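Local coordinates for CELL division control protein 6 (Pyrobaculum aerophilum, PDB 1FNN) that binds ADP and magnesium through an AAA+ ATPase domain and is probably involved in regulating the initiation of DNA replication, at residues M127-D132 against S143-L148; I278-L283 against T381-E386. One frame throughout, in Å; residues are numbered along the deposited sequence.

Contact 1 of 2, residues M127-D132 against S143-L148; sequences MFLVLD and STFIRL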
loop_
_atom_site.group_PDB
_atom_site.type_symbol
_atom_site.label_atom_id
_atom_site.label_comp_id
_atom_site.label_asym_id
_atom_site.label_seq_id
_atom_site.Cartn_x
_atom_site.Cartn_y
_atom_site.Cartn_z
ATOM N N MET A 127 -25.979 11.695 6.915
ATOM C CA MET A 127 -24.807 11.624 6.078
ATOM C C MET A 127 -23.623 10.961 6.808
ATOM O O MET A 127 -23.222 11.411 7.880
ATOM C CB MET A 127 -24.425 13.069 5.688
ATOM C CG MET A 127 -23.172 13.139 4.862
ATOM S SD MET A 127 -22.761 14.663 4.069
ATOM C CE MET A 127 -22.673 15.836 5.423
ATOM N N PHE A 128 -23.101 9.904 6.212
ATOM C CA PHE A 128 -21.801 9.350 6.634
ATOM C C PHE A 128 -20.770 9.978 5.680
ATOM O O PHE A 128 -20.648 9.562 4.526
ATOM C CB PHE A 128 -21.836 7.841 6.524
ATOM C CG PHE A 128 -20.576 7.047 6.648
ATOM C CD1 PHE A 128 -20.507 5.802 6.053
ATOM C CD2 PHE A 128 -19.464 7.502 7.339
ATOM C CE1 PHE A 128 -19.356 5.022 6.140
ATOM C CE2 PHE A 128 -18.314 6.733 7.430
ATOM C CZ PHE A 128 -18.259 5.491 6.828
ATOM N N LEU A 129 -20.071 10.977 6.167
ATOM C CA LEU A 129 -19.138 11.752 5.376
ATOM C C LEU A 129 -17.699 11.297 5.586
ATOM O O LEU A 129 -17.226 11.074 6.707
ATOM C CB LEU A 129 -19.319 13.226 5.747
ATOM C CG LEU A 129 -18.395 14.249 5.080
ATOM C CD1 LEU A 129 -18.612 14.304 3.557
ATOM C CD2 LEU A 129 -18.590 15.631 5.711
ATOM N N VAL A 130 -17.064 10.898 4.481
ATOM C CA VAL A 130 -15.679 10.466 4.563
ATOM C C VAL A 130 -14.834 11.548 3.882
ATOM O O VAL A 130 -15.036 11.832 2.691
ATOM C CB VAL A 130 -15.465 9.106 3.850
ATOM C CG1 VAL A 130 -13.977 8.775 3.864
ATOM C CG2 VAL A 130 -16.278 7.994 4.539
ATOM N N LEU A 131 -13.863 12.085 4.615
ATOM C CA LEU A 131 -12.882 12.950 3.933
ATOM C C LEU A 131 -11.578 12.192 3.772
ATOM O O LEU A 131 -10.749 12.197 4.700
ATOM C CB LEU A 131 -12.702 14.232 4.766
ATOM C CG LEU A 131 -13.999 14.999 5.042
ATOM C CD1 LEU A 131 -13.724 16.219 5.932
ATOM C CD2 LEU A 131 -14.692 15.443 3.750
ATOM N N ASP A 132 -11.431 11.477 2.656
ATOM C CA ASP A 132 -10.272 10.643 2.409
ATOM C C ASP A 132 -9.081 11.510 1.997
ATOM O O ASP A 132 -9.261 12.635 1.529
ATOM C CB ASP A 132 -10.529 9.608 1.293
ATOM C CG ASP A 132 -9.745 8.337 1.511
ATOM O OD1 ASP A 132 -8.762 8.347 2.306
ATOM O OD2 ASP A 132 -10.085 7.302 0.902
ATOM N N SER A 143 -11.462 21.662 9.960
ATOM C CA SER A 143 -12.211 22.085 11.141
ATOM C C SER A 143 -13.664 22.415 10.857
ATOM O O SER A 143 -14.561 22.104 11.653
ATOM C CB SER A 143 -11.531 23.308 11.803
ATOM O OG SER A 143 -10.186 22.877 12.045
ATOM N N THR A 144 -13.926 23.190 9.803
ATOM C CA THR A 144 -15.332 23.434 9.448
ATOM C C THR A 144 -16.110 22.122 9.444
ATOM O O THR A 144 -17.132 22.052 10.128
ATOM C CB THR A 144 -15.435 24.118 8.084
ATOM O OG1 THR A 144 -14.809 25.401 8.227
ATOM C CG2 THR A 144 -16.889 24.290 7.659
ATOM N N PHE A 145 -15.660 21.095 8.715
ATOM C CA PHE A 145 -16.470 19.866 8.655
ATOM C C PHE A 145 -16.488 19.102 9.944
ATOM O O PHE A 145 -17.548 18.629 10.388
ATOM C CB PHE A 145 -16.009 18.989 7.468
ATOM C CG PHE A 145 -16.433 19.677 6.186
ATOM C CD1 PHE A 145 -15.540 20.351 5.402
ATOM C CD2 PHE A 145 -17.765 19.625 5.797
ATOM C CE1 PHE A 145 -15.931 20.976 4.240
ATOM C CE2 PHE A 145 -18.164 20.250 4.633
ATOM C CZ PHE A 145 -17.252 20.925 3.855
ATOM N N ILE A 146 -15.363 19.085 10.662
ATOM C CA ILE A 146 -15.333 18.466 11.978
ATOM C C ILE A 146 -16.343 19.086 12.919
ATOM O O ILE A 146 -16.998 18.336 13.648
ATOM C CB ILE A 146 -13.917 18.571 12.621
ATOM C CG1 ILE A 146 -12.975 17.652 11.838
ATOM C CG2 ILE A 146 -13.976 18.190 14.093
ATOM C CD1 ILE A 146 -11.489 17.928 12.023
ATOM N N ARG A 147 -16.495 20.404 12.912
ATOM C CA ARG A 147 -17.390 21.087 13.837
ATOM C C ARG A 147 -18.858 20.995 13.460
ATOM O O ARG A 147 -19.701 20.892 14.360
ATOM C CB ARG A 147 -17.001 22.575 13.956
ATOM C CG ARG A 147 -15.720 22.744 14.763
ATOM C CD ARG A 147 -15.082 24.125 14.631
ATOM N NE ARG A 147 -14.543 24.488 15.926
ATOM C CZ ARG A 147 -13.949 25.532 16.447
ATOM N NH1 ARG A 147 -13.681 26.641 15.770
ATOM N NH2 ARG A 147 -13.595 25.468 17.732
ATOM N N LEU A 148 -19.113 20.799 12.161
ATOM C CA LEU A 148 -20.495 20.738 11.693
ATOM C C LEU A 148 -21.267 19.623 12.362
ATOM O O LEU A 148 -22.390 19.832 12.819
ATOM C CB LEU A 148 -20.525 20.637 10.166
ATOM C CG LEU A 148 -21.889 20.774 9.483
ATOM C CD1 LEU A 148 -22.576 22.078 9.890
ATOM C CD2 LEU A 148 -21.725 20.731 7.965
#
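Phe145 is the helix residue that meets strand 127-132, and it does so through two leucines. At its root, the CB of Phe145 is touched by CD1 of Leu131 at 3.9 Å; farther out, ring atom CD2 of Phe145 lies 4.1 Å from CD2 of Leu129. Both methyl groups come at the ring obliquely, and each leucine side chain crosses that of Phe145 at about a right angle. Having CG opposite the backbone nitrogen (chi1 178°) brings CD2 of Leu129 to the ring, while CG opposite the carbonyl carbon (chi1 -56°) carries CD1 of Leu131 to Phe145 CB.

No hydrogen bond joins the two segments. Polar pairing is instead made elsewhere: on the strand, Asp132 OD2 bonds to Tyr78 OH and Thr58 OG1, linking the end of the strand to the magnesium-binding threonine.

The contact is strand-to-helix packing in the P-loop ATPase core, with helix 139-148 lying against one face of the parallel sheet. Strand 127-132 runs between strands 75-80 and 160-166. Leu129 also packs on Val77 and Ile79, while the helix is flanked by helix 109-122 through Leu148 and by helix 177-183 through Ile146.

Contact 2 of 2, residues I278-L283 against T381-E386; sequences ISEEVL and TKLIKE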
loop_
_atom_site.group_PDB
_atom_site.type_symbol
_atom_site.label_atom_id
_atom_site.label_comp_id
_atom_site.label_asym_id
_atom_site.label_seq_id
_atom_site.Cartn_x
_atom_site.Cartn_y
_atom_site.Cartn_z
ATOM N N ILE A 278 18.572 -1.096 -8.344
ATOM C CA ILE A 278 19.774 -1.095 -7.484
ATOM C C ILE A 278 20.709 0.029 -7.910
ATOM O O ILE A 278 21.043 0.173 -9.076
ATOM C CB ILE A 278 20.443 -2.478 -7.469
ATOM C CG1 ILE A 278 19.619 -3.466 -6.607
ATOM C CG2 ILE A 278 21.864 -2.359 -6.920
ATOM C CD1 ILE A 278 19.896 -4.916 -6.990
ATOM N N SER A 279 21.119 0.869 -6.972
ATOM C CA SER A 279 22.016 1.984 -7.296
ATOM C C SER A 279 23.421 1.532 -7.684
ATOM O O SER A 279 24.099 0.825 -6.926
ATOM C CB SER A 279 22.087 2.912 -6.079
ATOM O OG SER A 279 23.318 3.611 -6.082
ATOM N N GLU A 280 23.995 2.128 -8.736
ATOM C CA GLU A 280 25.388 1.832 -9.078
ATOM C C GLU A 280 26.307 2.375 -7.980
ATOM O O GLU A 280 27.333 1.776 -7.658
ATOM C CB GLU A 280 25.820 2.382 -10.432
ATOM C CG GLU A 280 27.256 1.986 -10.772
ATOM C CD GLU A 280 27.557 2.001 -12.257
ATOM O OE1 GLU A 280 26.620 1.832 -13.069
ATOM O OE2 GLU A 280 28.736 2.181 -12.614
ATOM N N GLU A 281 25.904 3.471 -7.350
ATOM C CA GLU A 281 26.642 4.091 -6.276
ATOM C C GLU A 281 26.816 3.135 -5.093
ATOM O O GLU A 281 27.901 3.090 -4.512
ATOM C CB GLU A 281 25.917 5.341 -5.778
ATOM C CG GLU A 281 25.751 6.459 -6.787
ATOM C CD GLU A 281 24.967 7.635 -6.217
ATOM O OE1 GLU A 281 24.577 7.557 -5.027
ATOM O OE2 GLU A 281 24.747 8.622 -6.954
ATOM N N VAL A 282 25.751 2.414 -4.748
ATOM C CA VAL A 282 25.848 1.482 -3.622
ATOM C C VAL A 282 26.661 0.259 -4.011
ATOM O O VAL A 282 27.549 -0.104 -3.218
ATOM C CB VAL A 282 24.496 1.086 -3.011
ATOM C CG1 VAL A 282 24.669 0.026 -1.928
ATOM C CG2 VAL A 282 23.821 2.326 -2.419
ATOM N N LEU A 283 26.696 -0.093 -5.297
ATOM C CA LEU A 283 27.529 -1.218 -5.687
ATOM C C LEU A 283 29.018 -0.881 -5.599
ATOM O O LEU A 283 29.820 -1.712 -5.144
ATOM C CB LEU A 283 27.187 -1.699 -7.100
ATOM C CG LEU A 283 25.713 -2.215 -7.229
ATOM C CD1 LEU A 283 25.503 -2.757 -8.624
ATOM C CD2 LEU A 283 25.445 -3.307 -6.209
ATOM N N THR A 381 30.010 -6.859 -13.043
ATOM C CA THR A 381 31.181 -7.332 -13.797
ATOM C C THR A 381 32.103 -6.193 -14.209
ATOM O O THR A 381 33.347 -6.267 -14.064
ATOM C CB THR A 381 30.685 -8.114 -15.020
ATOM O OG1 THR A 381 30.107 -9.342 -14.550
ATOM C CG2 THR A 381 31.768 -8.522 -16.001
ATOM N N LYS A 382 31.519 -5.104 -14.703
ATOM C CA LYS A 382 32.308 -3.923 -15.030
ATOM C C LYS A 382 33.126 -3.491 -13.794
ATOM O O LYS A 382 34.258 -3.012 -13.950
ATOM C CB LYS A 382 31.442 -2.759 -15.467
ATOM C CG LYS A 382 32.084 -1.583 -16.142
ATOM C CD LYS A 382 31.628 -0.231 -15.643
ATOM C CE LYS A 382 30.160 -0.071 -15.331
ATOM N NZ LYS A 382 29.807 1.273 -14.804
ATOM N N LEU A 383 32.449 -3.273 -12.656
ATOM C CA LEU A 383 33.100 -2.814 -11.447
ATOM C C LEU A 383 34.184 -3.772 -10.955
ATOM O O LEU A 383 35.210 -3.290 -10.492
ATOM C CB LEU A 383 32.096 -2.541 -10.322
ATOM C CG LEU A 383 31.013 -1.504 -10.704
ATOM C CD1 LEU A 383 29.922 -1.487 -9.617
ATOM C CD2 LEU A 383 31.580 -0.111 -10.884
ATOM N N ILE A 384 33.955 -5.066 -10.986
ATOM C CA ILE A 384 34.968 -6.031 -10.576
ATOM C C ILE A 384 36.211 -5.947 -11.485
ATOM O O ILE A 384 37.375 -5.907 -11.040
ATOM C CB ILE A 384 34.392 -7.427 -10.603
ATOM C CG1 ILE A 384 33.280 -7.514 -9.508
ATOM C CG2 ILE A 384 35.500 -8.468 -10.397
ATOM C CD1 ILE A 384 32.560 -8.835 -9.608
ATOM N N LYS A 385 35.964 -5.877 -12.781
ATOM C CA LYS A 385 37.003 -5.784 -13.785
ATOM C C LYS A 385 37.835 -4.539 -13.561
ATOM O O LYS A 385 39.072 -4.683 -13.720
ATOM C CB LYS A 385 36.496 -5.836 -15.241
ATOM C CG LYS A 385 36.072 -7.299 -15.500
ATOM C CD LYS A 385 35.586 -7.477 -16.936
ATOM C CE LYS A 385 35.220 -8.960 -17.115
ATOM N NZ LYS A 385 34.372 -9.164 -18.330
ATOM N N GLU A 386 37.185 -3.410 -13.266
ATOM C CA GLU A 386 37.965 -2.216 -13.027
ATOM C C GLU A 386 38.836 -2.365 -11.780
ATOM O O GLU A 386 39.930 -1.780 -11.685
ATOM C CB GLU A 386 37.133 -0.954 -13.044
ATOM C CG GLU A 386 36.477 -0.349 -11.857
ATOM C CD GLU A 386 35.538 0.815 -12.142
ATOM O OE1 GLU A 386 34.752 0.778 -13.114
ATOM O OE2 GLU A 386 35.582 1.802 -11.373
#
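Leu383 and Leu283 form the packed part of this helix-to-helix contact, with CD1 of Leu383 set 3.7 Å from CB of Leu283. The leucine of helix 373-387 thus reaches the base of its partner's side chain, near the backbone of helix 280-285. Both leucines are buried: Leu283 also touches Leu376, Ile380 and Leu294, and Leu383 rests on Lys291.

Toward solvent the contact is carried by charge. Lys382 NZ donates to Glu280 OE2 at 2.6 Å in a salt bridge, on the syn side of the carboxylate and 23° out of its plane. Glu280 reaches out on an extended chain, its CG opposite the backbone nitrogen (chi1 -177°), while the lysine is bent at chi2 and chi3 and crosses it at about a right angle. Glu280 OE2 also lies 4.0 Å from CD2 of Leu383, bringing the ion pair to the border of the apolar patch. With only the methyl group of an alanine at Glu280, the ammonium of Lys382 would probably lose this mate and CD2 of Leu383 the carboxylate beside it.

At the start of the shorter helix, Ser279 is the N-cap, its OG accepting from Val282 N at 3.0 Å. In this C-terminal winged-helix region, the leucine contact probably sets the spacing of helices 280-285 and 373-387, whereas the ion pair, with Lys382 exposed, is likely to be partly screened by solvent.

How the contacts relate
Contact 1 and contact 2 are separate packing sites on opposite sides of the chain's centre, with their centres 53 Å apart and nearest atoms about 31 Å apart. They follow one another in series along the chain: the first closes within the AAA domain before the second opens at the C-terminal winged-helix region. Only contact 1 approaches the nucleotide site: the side chain of Leu131 is about 11 Å from the bound magnesium ion and about 13 Å from ADP, and 127-132 ends in Asp132, seen to bind magnesium in this protein but not in this model. Contact 2 lies away from the annotated sites. Both rest on buried leucines, contact 1 wholly buried, contact 2 partly.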